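Local coordinates for lipid-transfer protein (Thermomonospora curvata, PDB 6OK1) that is a lipid-transfer protein of the thiolase-like fold whose precise function is not established, at residues Leu224-Thr229 / Ala240-Ala245; Pro268-Val273 / Leu373-Thr378; Ser281-Ser286 / Gly384-Ala389; Ile288-Leu293 / Val355-Gly360. All coordinates share one frame; numbering follows the deposited sequence.

Contact 1. Residues Leu224-Thr229 / Ala240-Ala245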
loop_
_atom_site.group_PDB
_atom_site.type_symbol
_atom_site.label_atom_id
_atom_site.label_comp_id
_atom_site.label_asym_id
_atom_site.label_seq_id
_atom_site.Cartn_x
_atom_site.Cartn_y
_atom_site.Cartn_z
ATOM N N LEU A 224 9.620 15.062 0.349
ATOM C CA LEU A 224 9.362 15.967 1.468
ATOM C C LEU A 224 9.965 15.338 2.717
ATOM O O LEU A 224 9.738 14.154 2.956
ATOM C CB LEU A 224 7.856 16.169 1.693
ATOM C CG LEU A 224 6.991 16.512 0.478
ATOM C CD1 LEU A 224 5.544 16.233 0.752
ATOM C CD2 LEU A 224 7.150 17.973 0.078
ATOM N N VAL A 225 10.691 16.129 3.523
ATOM C CA VAL A 225 11.327 15.660 4.758
ATOM C C VAL A 225 10.544 16.183 5.957
ATOM O O VAL A 225 10.361 17.395 6.110
ATOM C CB VAL A 225 12.793 16.120 4.844
ATOM C CG1 VAL A 225 13.385 15.761 6.196
ATOM C CG2 VAL A 225 13.597 15.461 3.749
ATOM N N VAL A 226 10.121 15.271 6.829
ATOM C CA VAL A 226 9.330 15.610 8.009
ATOM C C VAL A 226 10.158 15.261 9.237
ATOM O O VAL A 226 10.722 14.164 9.318
ATOM C CB VAL A 226 7.985 14.853 8.000
ATOM C CG1 VAL A 226 7.155 15.120 9.286
ATOM C CG2 VAL A 226 7.159 15.255 6.762
ATOM N N VAL A 227 10.233 16.194 10.192
ATOM C CA VAL A 227 10.937 15.983 11.452
ATOM C C VAL A 227 10.095 16.575 12.574
ATOM O O VAL A 227 9.058 17.202 12.335
ATOM C CB VAL A 227 12.343 16.630 11.441
ATOM C CG1 VAL A 227 13.219 15.965 10.429
ATOM C CG2 VAL A 227 12.228 18.097 11.141
ATOM N N SER A 228 10.561 16.424 13.821
ATOM C CA SER A 228 9.870 17.123 14.889
ATOM C C SER A 228 10.015 18.630 14.697
ATOM O O SER A 228 10.985 19.124 14.113
ATOM C CB SER A 228 10.420 16.716 16.260
ATOM O OG SER A 228 11.717 17.252 16.435
ATOM N N THR A 229 9.039 19.375 15.209
ATOM C CA THR A 229 9.137 20.823 15.135
ATOM C C THR A 229 10.386 21.329 15.864
ATOM O O THR A 229 11.062 22.240 15.374
ATOM C CB THR A 229 7.849 21.452 15.682
ATOM O OG1 THR A 229 6.753 21.111 14.807
ATOM C CG2 THR A 229 7.957 22.954 15.745
ATOM N N ALA A 240 7.819 24.463 8.318
ATOM C CA ALA A 240 6.431 24.487 7.886
ATOM C C ALA A 240 5.720 23.509 8.815
ATOM O O ALA A 240 5.769 22.302 8.611
ATOM C CB ALA A 240 6.299 24.099 6.416
ATOM N N LEU A 241 5.123 24.025 9.884
ATOM C CA LEU A 241 4.581 23.140 10.896
ATOM C C LEU A 241 3.333 22.465 10.364
ATOM O O LEU A 241 2.520 23.083 9.670
ATOM C CB LEU A 241 4.230 23.919 12.164
ATOM C CG LEU A 241 5.347 24.061 13.206
ATOM C CD1 LEU A 241 6.527 24.830 12.647
ATOM C CD2 LEU A 241 4.781 24.757 14.431
ATOM N N ILE A 242 3.165 21.208 10.742
ATOM C CA ILE A 242 2.001 20.430 10.354
ATOM C C ILE A 242 0.974 20.625 11.470
ATOM O O ILE A 242 0.909 19.863 12.439
ATOM C CB ILE A 242 2.364 18.968 10.109
ATOM C CG1 ILE A 242 3.383 18.893 8.963
ATOM C CG2 ILE A 242 1.150 18.182 9.743
ATOM C CD1 ILE A 242 4.192 17.592 8.936
ATOM N N TRP A 243 0.148 21.659 11.307
ATOM C CA TRP A 243 -0.902 21.981 12.270
ATOM C C TRP A 243 -2.160 21.154 12.079
ATOM O O TRP A 243 -2.895 20.916 13.048
ATOM C CB TRP A 243 -1.273 23.453 12.184
ATOM C CG TRP A 243 -0.305 24.289 12.938
ATOM C CD1 TRP A 243 0.520 25.232 12.434
ATOM C CD2 TRP A 243 -0.026 24.214 14.349
ATOM N NE1 TRP A 243 1.284 25.796 13.445
ATOM C CE2 TRP A 243 0.969 25.180 14.628
ATOM C CE3 TRP A 243 -0.531 23.446 15.397
ATOM C CZ2 TRP A 243 1.472 25.380 15.902
ATOM C CZ3 TRP A 243 -0.030 23.657 16.678
ATOM C CH2 TRP A 243 0.966 24.609 16.911
ATOM N N GLY A 244 -2.433 20.739 10.852
ATOM C CA GLY A 244 -3.491 19.797 10.588
ATOM C C GLY A 244 -3.029 18.786 9.564
ATOM O O GLY A 244 -2.312 19.123 8.614
ATOM N N ALA A 245 -3.432 17.545 9.772
ATOM C CA ALA A 245 -3.146 16.466 8.826
ATOM C C ALA A 245 -4.236 15.437 9.001
ATOM O O ALA A 245 -4.408 14.916 10.105
ATOM C CB ALA A 245 -1.771 15.851 9.090
#

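Contact 2. Residues Pro268-Val273 / Leu373-Thr378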
loop_
_atom_site.group_PDB
_atom_site.type_symbol
_atom_site.label_atom_id
_atom_site.label_comp_id
_atom_site.label_asym_id
_atom_site.label_seq_id
_atom_site.Cartn_x
_atom_site.Cartn_y
_atom_site.Cartn_z
ATOM N N PRO A 268 -18.174 14.737 0.264
ATOM C CA PRO A 268 -18.292 14.577 1.721
ATOM C C PRO A 268 -16.994 14.166 2.375
ATOM O O PRO A 268 -16.713 14.557 3.517
ATOM C CB PRO A 268 -19.349 13.481 1.860
ATOM C CG PRO A 268 -20.080 13.462 0.573
ATOM C CD PRO A 268 -19.195 13.983 -0.481
ATOM N N GLU A 269 -16.194 13.365 1.676
ATOM C CA GLU A 269 -14.937 12.930 2.262
ATOM C C GLU A 269 -13.955 14.088 2.410
ATOM O O GLU A 269 -13.126 14.079 3.333
ATOM C CB GLU A 269 -14.358 11.772 1.427
ATOM C CG GLU A 269 -14.067 12.073 -0.047
ATOM C CD GLU A 269 -15.223 11.841 -1.015
ATOM O OE1 GLU A 269 -16.408 11.896 -0.604
ATOM O OE2 GLU A 269 -14.950 11.577 -2.234
ATOM N N MET A 270 -14.051 15.117 1.560
ATOM C CA MET A 270 -13.229 16.303 1.764
ATOM C C MET A 270 -13.787 17.171 2.882
ATOM O O MET A 270 -13.011 17.801 3.606
ATOM C CB MET A 270 -13.115 17.128 0.468
ATOM C CG MET A 270 -12.021 18.206 0.506
ATOM S SD MET A 270 -10.368 17.460 0.632
ATOM C CE MET A 270 -10.123 16.839 -1.044
ATOM N N GLY A 271 -15.106 17.202 3.056
ATOM C CA GLY A 271 -15.661 17.855 4.231
ATOM C C GLY A 271 -15.144 17.241 5.517
ATOM O O GLY A 271 -14.849 17.954 6.484
ATOM N N LEU A 272 -15.006 15.914 5.537
ATOM C CA LEU A 272 -14.517 15.215 6.719
ATOM C C LEU A 272 -13.051 15.531 6.972
ATOM O O LEU A 272 -12.639 15.718 8.122
ATOM C CB LEU A 272 -14.734 13.712 6.525
ATOM C CG LEU A 272 -14.127 12.775 7.545
ATOM C CD1 LEU A 272 -14.738 13.057 8.881
ATOM C CD2 LEU A 272 -14.457 11.344 7.102
ATOM N N VAL A 273 -12.237 15.575 5.909
ATOM C CA VAL A 273 -10.867 16.080 6.040
ATOM C C VAL A 273 -10.858 17.469 6.651
ATOM O O VAL A 273 -10.136 17.740 7.616
ATOM C CB VAL A 273 -10.176 16.091 4.667
ATOM C CG1 VAL A 273 -8.930 16.940 4.677
ATOM C CG2 VAL A 273 -9.857 14.650 4.265
ATOM N N LEU A 373 -3.779 25.792 3.478
ATOM C CA LEU A 373 -4.522 24.536 3.434
ATOM C C LEU A 373 -4.229 23.847 2.112
ATOM O O LEU A 373 -4.289 24.481 1.050
ATOM C CB LEU A 373 -6.025 24.774 3.608
ATOM C CG LEU A 373 -6.852 23.516 3.907
ATOM C CD1 LEU A 373 -8.086 23.873 4.685
ATOM C CD2 LEU A 373 -7.268 22.795 2.666
ATOM N N VAL A 374 -3.887 22.559 2.183
ATOM C CA VAL A 374 -3.567 21.752 1.008
ATOM C C VAL A 374 -4.506 20.560 0.966
ATOM O O VAL A 374 -4.700 19.883 1.981
ATOM C CB VAL A 374 -2.110 21.259 1.010
ATOM C CG1 VAL A 374 -1.829 20.519 -0.330
ATOM C CG2 VAL A 374 -1.171 22.380 1.243
ATOM N N THR A 375 -5.082 20.293 -0.202
ATOM C CA THR A 375 -5.893 19.093 -0.385
ATOM C C THR A 375 -5.214 18.094 -1.306
ATOM O O THR A 375 -4.402 18.445 -2.159
ATOM C CB THR A 375 -7.279 19.409 -0.964
ATOM O OG1 THR A 375 -7.149 20.024 -2.253
ATOM C CG2 THR A 375 -8.033 20.333 -0.037
ATOM N N ALA A 376 -5.633 16.842 -1.170
ATOM C CA ALA A 376 -5.182 15.771 -2.046
ATOM C C ALA A 376 -6.285 15.386 -3.045
ATOM O O ALA A 376 -7.227 16.155 -3.275
ATOM C CB ALA A 376 -4.715 14.604 -1.179
ATOM N N GLY A 377 -6.147 14.208 -3.651
ATOM C CA GLY A 377 -6.942 13.867 -4.821
ATOM C C GLY A 377 -8.435 13.841 -4.536
ATOM O O GLY A 377 -8.879 13.421 -3.469
ATOM N N THR A 378 -9.216 14.262 -5.532
ATOM C CA THR A 378 -10.656 14.366 -5.407
ATOM C C THR A 378 -11.362 13.239 -6.160
ATOM O O THR A 378 -10.911 12.773 -7.222
ATOM C CB THR A 378 -11.114 15.737 -5.915
ATOM O OG1 THR A 378 -10.502 15.984 -7.177
ATOM C CG2 THR A 378 -10.663 16.820 -4.975
#

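Contact 3. Residues Ser281-Ser286 / Gly384-Ala389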
loop_
_atom_site.group_PDB
_atom_site.type_symbol
_atom_site.label_atom_id
_atom_site.label_comp_id
_atom_site.label_asym_id
_atom_site.label_seq_id
_atom_site.Cartn_x
_atom_site.Cartn_y
_atom_site.Cartn_z
ATOM N N SER A 281 -6.042 22.039 14.323
ATOM C CA SER A 281 -5.217 23.235 14.292
ATOM C C SER A 281 -5.772 24.366 15.133
ATOM O O SER A 281 -5.059 25.359 15.354
ATOM C CB SER A 281 -5.072 23.724 12.852
ATOM O OG SER A 281 -6.328 24.111 12.283
ATOM N N GLY A 282 -7.021 24.266 15.564
ATOM C CA GLY A 282 -7.674 25.378 16.241
ATOM C C GLY A 282 -7.983 26.552 15.344
ATOM O O GLY A 282 -8.188 27.660 15.838
ATOM N N LEU A 283 -8.038 26.339 14.031
ATOM C CA LEU A 283 -8.250 27.395 13.063
ATOM C C LEU A 283 -9.631 27.267 12.441
ATOM O O LEU A 283 -10.294 26.224 12.518
ATOM C CB LEU A 283 -7.192 27.366 11.954
ATOM C CG LEU A 283 -5.740 27.473 12.410
ATOM C CD1 LEU A 283 -4.792 27.338 11.249
ATOM C CD2 LEU A 283 -5.471 28.817 13.112
ATOM N N ASN A 284 -10.056 28.371 11.862
ATOM C CA ASN A 284 -11.240 28.504 11.036
ATOM C C ASN A 284 -10.847 28.793 9.602
ATOM O O ASN A 284 -9.704 29.166 9.315
ATOM C CB ASN A 284 -12.128 29.650 11.551
ATOM C CG ASN A 284 -12.656 29.397 12.927
ATOM O OD1 ASN A 284 -12.990 28.268 13.259
ATOM N ND2 ASN A 284 -12.749 30.448 13.743
ATOM N N PRO A 285 -11.779 28.656 8.665
ATOM C CA PRO A 285 -11.459 29.052 7.284
ATOM C C PRO A 285 -10.886 30.465 7.190
ATOM O O PRO A 285 -9.958 30.712 6.404
ATOM C CB PRO A 285 -12.814 28.921 6.571
ATOM C CG PRO A 285 -13.562 27.849 7.348
ATOM C CD PRO A 285 -13.088 27.986 8.786
ATOM N N SER A 286 -11.409 31.408 7.982
ATOM C CA SER A 286 -10.925 32.782 7.909
ATOM C C SER A 286 -9.444 32.895 8.249
ATOM O O SER A 286 -8.813 33.899 7.911
ATOM C CB SER A 286 -11.729 33.673 8.867
ATOM O OG SER A 286 -11.510 33.242 10.192
ATOM N N GLY A 384 -5.725 15.935 3.603
ATOM C CA GLY A 384 -5.435 17.356 3.584
ATOM C C GLY A 384 -4.419 17.693 4.645
ATOM O O GLY A 384 -4.166 16.905 5.566
ATOM N N LEU A 385 -3.867 18.899 4.524
ATOM C CA LEU A 385 -2.959 19.445 5.525
ATOM C C LEU A 385 -3.321 20.888 5.781
ATOM O O LEU A 385 -3.786 21.589 4.886
ATOM C CB LEU A 385 -1.501 19.444 5.080
ATOM C CG LEU A 385 -0.927 18.081 4.694
ATOM C CD1 LEU A 385 0.337 18.286 3.928
ATOM C CD2 LEU A 385 -0.716 17.205 5.914
ATOM N N ILE A 386 -3.024 21.355 6.992
ATOM C CA ILE A 386 -2.784 22.781 7.204
ATOM C C ILE A 386 -1.330 22.904 7.634
ATOM O O ILE A 386 -0.920 22.318 8.645
ATOM C CB ILE A 386 -3.746 23.411 8.224
ATOM C CG1 ILE A 386 -5.183 23.398 7.678
ATOM C CG2 ILE A 386 -3.310 24.862 8.540
ATOM C CD1 ILE A 386 -6.270 23.800 8.695
ATOM N N LEU A 387 -0.545 23.610 6.824
ATOM C CA LEU A 387 0.833 23.956 7.141
ATOM C C LEU A 387 0.869 25.404 7.612
ATOM O O LEU A 387 0.180 26.264 7.050
ATOM C CB LEU A 387 1.748 23.782 5.926
ATOM C CG LEU A 387 1.774 22.381 5.321
ATOM C CD1 LEU A 387 2.758 22.358 4.188
ATOM C CD2 LEU A 387 2.140 21.348 6.366
ATOM N N GLY A 388 1.662 25.669 8.650
ATOM C CA GLY A 388 1.677 26.988 9.251
ATOM C C GLY A 388 3.053 27.444 9.687
ATOM O O GLY A 388 3.958 26.651 9.960
ATOM N N ALA A 389 3.195 28.764 9.743
ATOM C CA ALA A 389 4.391 29.345 10.330
ATOM C C ALA A 389 4.548 28.858 11.767
ATOM O O ALA A 389 3.579 28.479 12.436
ATOM C CB ALA A 389 4.326 30.871 10.288
#

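Contact 4. Residues Ile288-Leu293 / Val355-Gly360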
loop_
_atom_site.group_PDB
_atom_site.type_symbol
_atom_site.label_atom_id
_atom_site.label_comp_id
_atom_site.label_asym_id
_atom_site.label_seq_id
_atom_site.Cartn_x
_atom_site.Cartn_y
_atom_site.Cartn_z
ATOM N N ILE A 288 -7.128 30.862 7.114
ATOM C CA ILE A 288 -6.346 30.302 6.023
ATOM C C ILE A 288 -6.023 31.405 5.026
ATOM O O ILE A 288 -6.930 32.048 4.487
ATOM C CB ILE A 288 -7.117 29.167 5.335
ATOM C CG1 ILE A 288 -7.520 28.105 6.369
ATOM C CG2 ILE A 288 -6.306 28.586 4.188
ATOM C CD1 ILE A 288 -6.352 27.422 7.101
ATOM N N GLY A 289 -4.730 31.587 4.743
ATOM C CA GLY A 289 -4.268 32.688 3.918
ATOM C C GLY A 289 -3.936 32.291 2.494
ATOM O O GLY A 289 -3.682 33.147 1.649
ATOM N N ALA A 290 -3.952 30.993 2.206
ATOM C CA ALA A 290 -3.764 30.517 0.843
ATOM C C ALA A 290 -4.251 29.077 0.781
ATOM O O ALA A 290 -4.286 28.389 1.801
ATOM C CB ALA A 290 -2.296 30.602 0.424
ATOM N N ALA A 291 -4.608 28.620 -0.427
ATOM C CA ALA A 291 -5.035 27.230 -0.600
ATOM C C ALA A 291 -4.385 26.588 -1.814
ATOM O O ALA A 291 -4.318 27.184 -2.892
ATOM C CB ALA A 291 -6.556 27.126 -0.750
ATOM N N ILE A 292 -3.949 25.345 -1.644
ATOM C CA ILE A 292 -3.466 24.522 -2.740
ATOM C C ILE A 292 -4.537 23.450 -2.923
ATOM O O ILE A 292 -4.625 22.523 -2.113
ATOM C CB ILE A 292 -2.089 23.920 -2.441
ATOM C CG1 ILE A 292 -1.035 25.000 -2.125
ATOM C CG2 ILE A 292 -1.649 22.991 -3.606
ATOM C CD1 ILE A 292 -0.785 26.008 -3.220
ATOM N N LEU A 293 -5.396 23.617 -3.940
ATOM C CA LEU A 293 -6.593 22.801 -4.125
ATOM C C LEU A 293 -6.372 21.879 -5.315
ATOM O O LEU A 293 -6.168 22.344 -6.445
ATOM C CB LEU A 293 -7.838 23.674 -4.312
ATOM C CG LEU A 293 -8.159 24.561 -3.102
ATOM C CD1 LEU A 293 -9.444 25.356 -3.388
ATOM C CD2 LEU A 293 -8.280 23.732 -1.809
ATOM N N VAL A 355 4.672 24.547 1.304
ATOM C CA VAL A 355 5.856 24.768 2.123
ATOM C C VAL A 355 6.533 26.080 1.729
ATOM O O VAL A 355 6.910 26.894 2.584
ATOM C CB VAL A 355 6.816 23.572 1.996
ATOM C CG1 VAL A 355 8.177 23.893 2.649
ATOM C CG2 VAL A 355 6.202 22.292 2.630
ATOM N N ARG A 356 6.681 26.320 0.426
ATOM C CA ARG A 356 7.283 27.581 -0.009
ATOM C C ARG A 356 6.478 28.774 0.469
ATOM O O ARG A 356 7.052 29.790 0.890
ATOM C CB ARG A 356 7.418 27.612 -1.526
ATOM C CG ARG A 356 8.397 26.622 -2.081
ATOM C CD ARG A 356 8.525 26.834 -3.598
ATOM N NE ARG A 356 9.031 25.654 -4.242
ATOM C CZ ARG A 356 8.315 24.786 -4.949
ATOM N NH1 ARG A 356 7.018 24.970 -5.218
ATOM N NH2 ARG A 356 8.953 23.750 -5.433
ATOM N N LEU A 357 5.148 28.683 0.398
ATOM C CA LEU A 357 4.317 29.796 0.844
ATOM C C LEU A 357 4.576 30.098 2.317
ATOM O O LEU A 357 4.730 31.270 2.700
ATOM C CB LEU A 357 2.842 29.475 0.590
ATOM C CG LEU A 357 2.377 29.493 -0.871
ATOM C CD1 LEU A 357 1.003 28.800 -1.019
ATOM C CD2 LEU A 357 2.299 30.894 -1.389
ATOM N N VAL A 358 4.682 29.050 3.154
ATOM C CA VAL A 358 4.975 29.266 4.572
ATOM C C VAL A 358 6.366 29.870 4.742
ATOM O O VAL A 358 6.570 30.775 5.565
ATOM C CB VAL A 358 4.825 27.952 5.360
ATOM C CG1 VAL A 358 5.320 28.129 6.803
ATOM C CG2 VAL A 358 3.372 27.504 5.353
ATOM N N ARG A 359 7.343 29.373 3.983
ATOM C CA ARG A 359 8.701 29.901 4.033
ATOM C C ARG A 359 8.792 31.321 3.503
ATOM O O ARG A 359 9.725 32.044 3.875
ATOM C CB ARG A 359 9.649 29.018 3.209
ATOM C CG ARG A 359 9.883 27.630 3.735
ATOM C CD ARG A 359 10.729 26.835 2.736
ATOM N NE ARG A 359 11.147 25.534 3.235
ATOM C CZ ARG A 359 11.924 24.698 2.556
ATOM N NH1 ARG A 359 12.370 25.052 1.358
ATOM N NH2 ARG A 359 12.251 23.528 3.075
ATOM N N GLY A 360 7.854 31.733 2.648
ATOM C CA GLY A 360 7.952 33.003 1.939
ATOM C C GLY A 360 8.655 32.929 0.604
ATOM O O GLY A 360 8.990 33.973 0.031
#

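Contact 1. Residues Leu224-Thr229 / Ala240-Ala245
V226 touches I242 between strands 219-228 and 240-248, which are not neighbours in the sheet: strand 8-15 runs between them, so no hydrogen bond joins the two segments and side chains alone make the contact. At the start of the helix that follows, T229 touches L241. CG1 of V226 meets CD1 of I242 at 3.9 Å, the two side chains crossing at about a right angle. That methyl is the one placed anti to V226's own backbone N (chi1 176°), while I242 reaches it with the far end of a nearly extended chain (chi2 160°). Valine and isoleucine suit a wholly buried place with no polar demand: one is short and broad, the other long enough to reach the valine methyl. This is the layered packing of the thiolase fold, in which helices cover a central sheet; here helix 86-98 lies over the pair, with A93 against V226 and V90 against I242. Where strand 219-228 ends, S228 is the N-cap of helix 229-232. T229, the first residue of that helix, turns both branches to L241. Its OG1 lies 3.6 Å from L241 CG, a polar atom against a carbon, but its hydrogen bond goes to the backbone O of G6. Threonine thus serves two neighbours, since its methyl CG2 sits 3.8 Å from the same L241 CG and reaches both leucine methyls. Further along strand 240-248, W243 and G244 both face I386 in a classic beta bulge.

Contact 2. Residues Pro268-Val273 / Leu373-Thr378
M270 meets T375 through its sulfur: SD lies 3.8 Å from T375 CG2, the two side chains crossing at about a right angle. The terminal methyl goes further, with M270 CE 3.7 Å from the backbone O of A376. The same CE also touches T375 CB and, at 4.0 Å, T378 CG2. Two bends bring it there, at chi2 (65°) and chi3 (75°), after CG has left the helix anti to the backbone N. A long, unbranched methionine suits this place because it can curl its tip among two threonine methyls and a carbonyl oxygen. No hydrogen bond crosses the contact. T375 is positioned from its other branch, where OG1 is hydrogen-bonded to Q304 OE1 and to the backbone N of Y294, leaving CG2 for the sulfur. Q304 also packs on M270 and T378, and T382 adds contacts to M270 and A376. Nearby on the helix, E269 forms a salt bridge with R261, and L272 packs on L73 of the second subunit. Helix 268-281 lies against the end of strand 371-375 in this thiolase-like fold, beside strand 382-388 and helix 301-307.

Contact 3. Residues Ser281-Ser286 / Gly384-Ala389
I386 faces S281 and L283 with two different branches, and its torsions divide the work. With chi1 at -66°, CG1 stands anti to the carbonyl carbon and CG2 anti to the backbone N; chi2 near 171° then stretches CD1 straight out from the strand. CD1 arrives 3.6 Å from S281 OG, while CG2 lies 4.0 Å from L283 CD1. The leucine, itself extended beyond CG, meets the isoleucine obliquely. S281 holds its hydroxyl in the crowded position between its own backbone N and carbonyl carbon, which folds it back to bond the O of L277 one turn earlier in the helix. The same OG receives a weak bond from L283 N, 3.3 Å long and bent to 138°. Between them G282 leaves the helix with positive phi, a conformation that glycine, lacking a beta carbon, adopts easily, and the chain turns so that L283 comes back over I386. The segments thus join the end of helix 268-281 to strand 382-388 of the central sheet in the thiolase C-terminal-like region. L277 and Y278 from the helix and I288 from the following loop also pack on I386. S281 packs on W243, and its carbonyl O is hydrogen-bonded to R391. A branched aliphatic residue suits this buried place, offering one methyl to each neighbour. Because the serine hydroxyl is already engaged by the carbonyl of L277, it can lie against the isoleucine methyl in plain van der Waals contact without leaving a buried polar group unsatisfied.

Contact 4. Residues Ile288-Leu293 / Val355-Gly360
A290, I292 and L357 meet without any ring or planar side chain among them; the contact is wholly aliphatic, with one face of strand 290-292, the edge strand within this chain, turned to helix 348-359. A290 and I292 point their beta carbons to the helix, and A291 between them points away. Strand 290-292, helix 348-359 and the adjacent parallel strand 371-375 follow in chain order as a beta-alpha-beta crossover, with further helices in the long first connection, and the contact is the packing of that crossover helix on its own sheet in the thiolase-like fold. A single methyl carries it: L357 CD1 lies 4.0 Å from A290 CB and also 4.0 Å from I292 CD1, so it settles between the two. L357 reaches down from the helix with CG anti to the carbonyl carbon (chi1 -72°) and CD1 at the end of a nearly extended chain. I292 instead bends at chi2 (-60°), bringing its CD1 round to the leucine tip. Where the backbones come nearest, at A290 and L357, the small alanine suits, while isoleucine fills more of the layer beside it and also packs on V374. V372, T335 and P366 also pack on L357. The charged residues of this turn look elsewhere: R356 forms a salt bridge with E353 and R359 with D40. The helix then ends in a Schellman motif, with G360 at positive phi (90°) and T361 N directed to R356 O. The N of G360 makes a weak 3.2 Å bond to L357 O, an oxygen also hydrogen-bonded to NE2 of Q365.

Overall arrangement
All four contacts gather on one mixed sheet. Contact 3 lies central among them, its centre about 10 Å from that of contact 4, 12 Å from contact 1 and 13 Å from contact 2. Strand pairing joins contacts 1 and 3, with G244 O 2.8 Å from I386 N, and contacts 2 and 3, with V374 O 2.9 Å from L385 N. Strand 371-375 then passes the sheet on to contact 4, where L373 O is 2.8 Å from I292 N. Contacts 1 and 2, about 18 Å apart between centres, do not touch. V358 of contact 4 packs against A240 and G388. The sodium ion is bound elsewhere, at V48, I70 and E72.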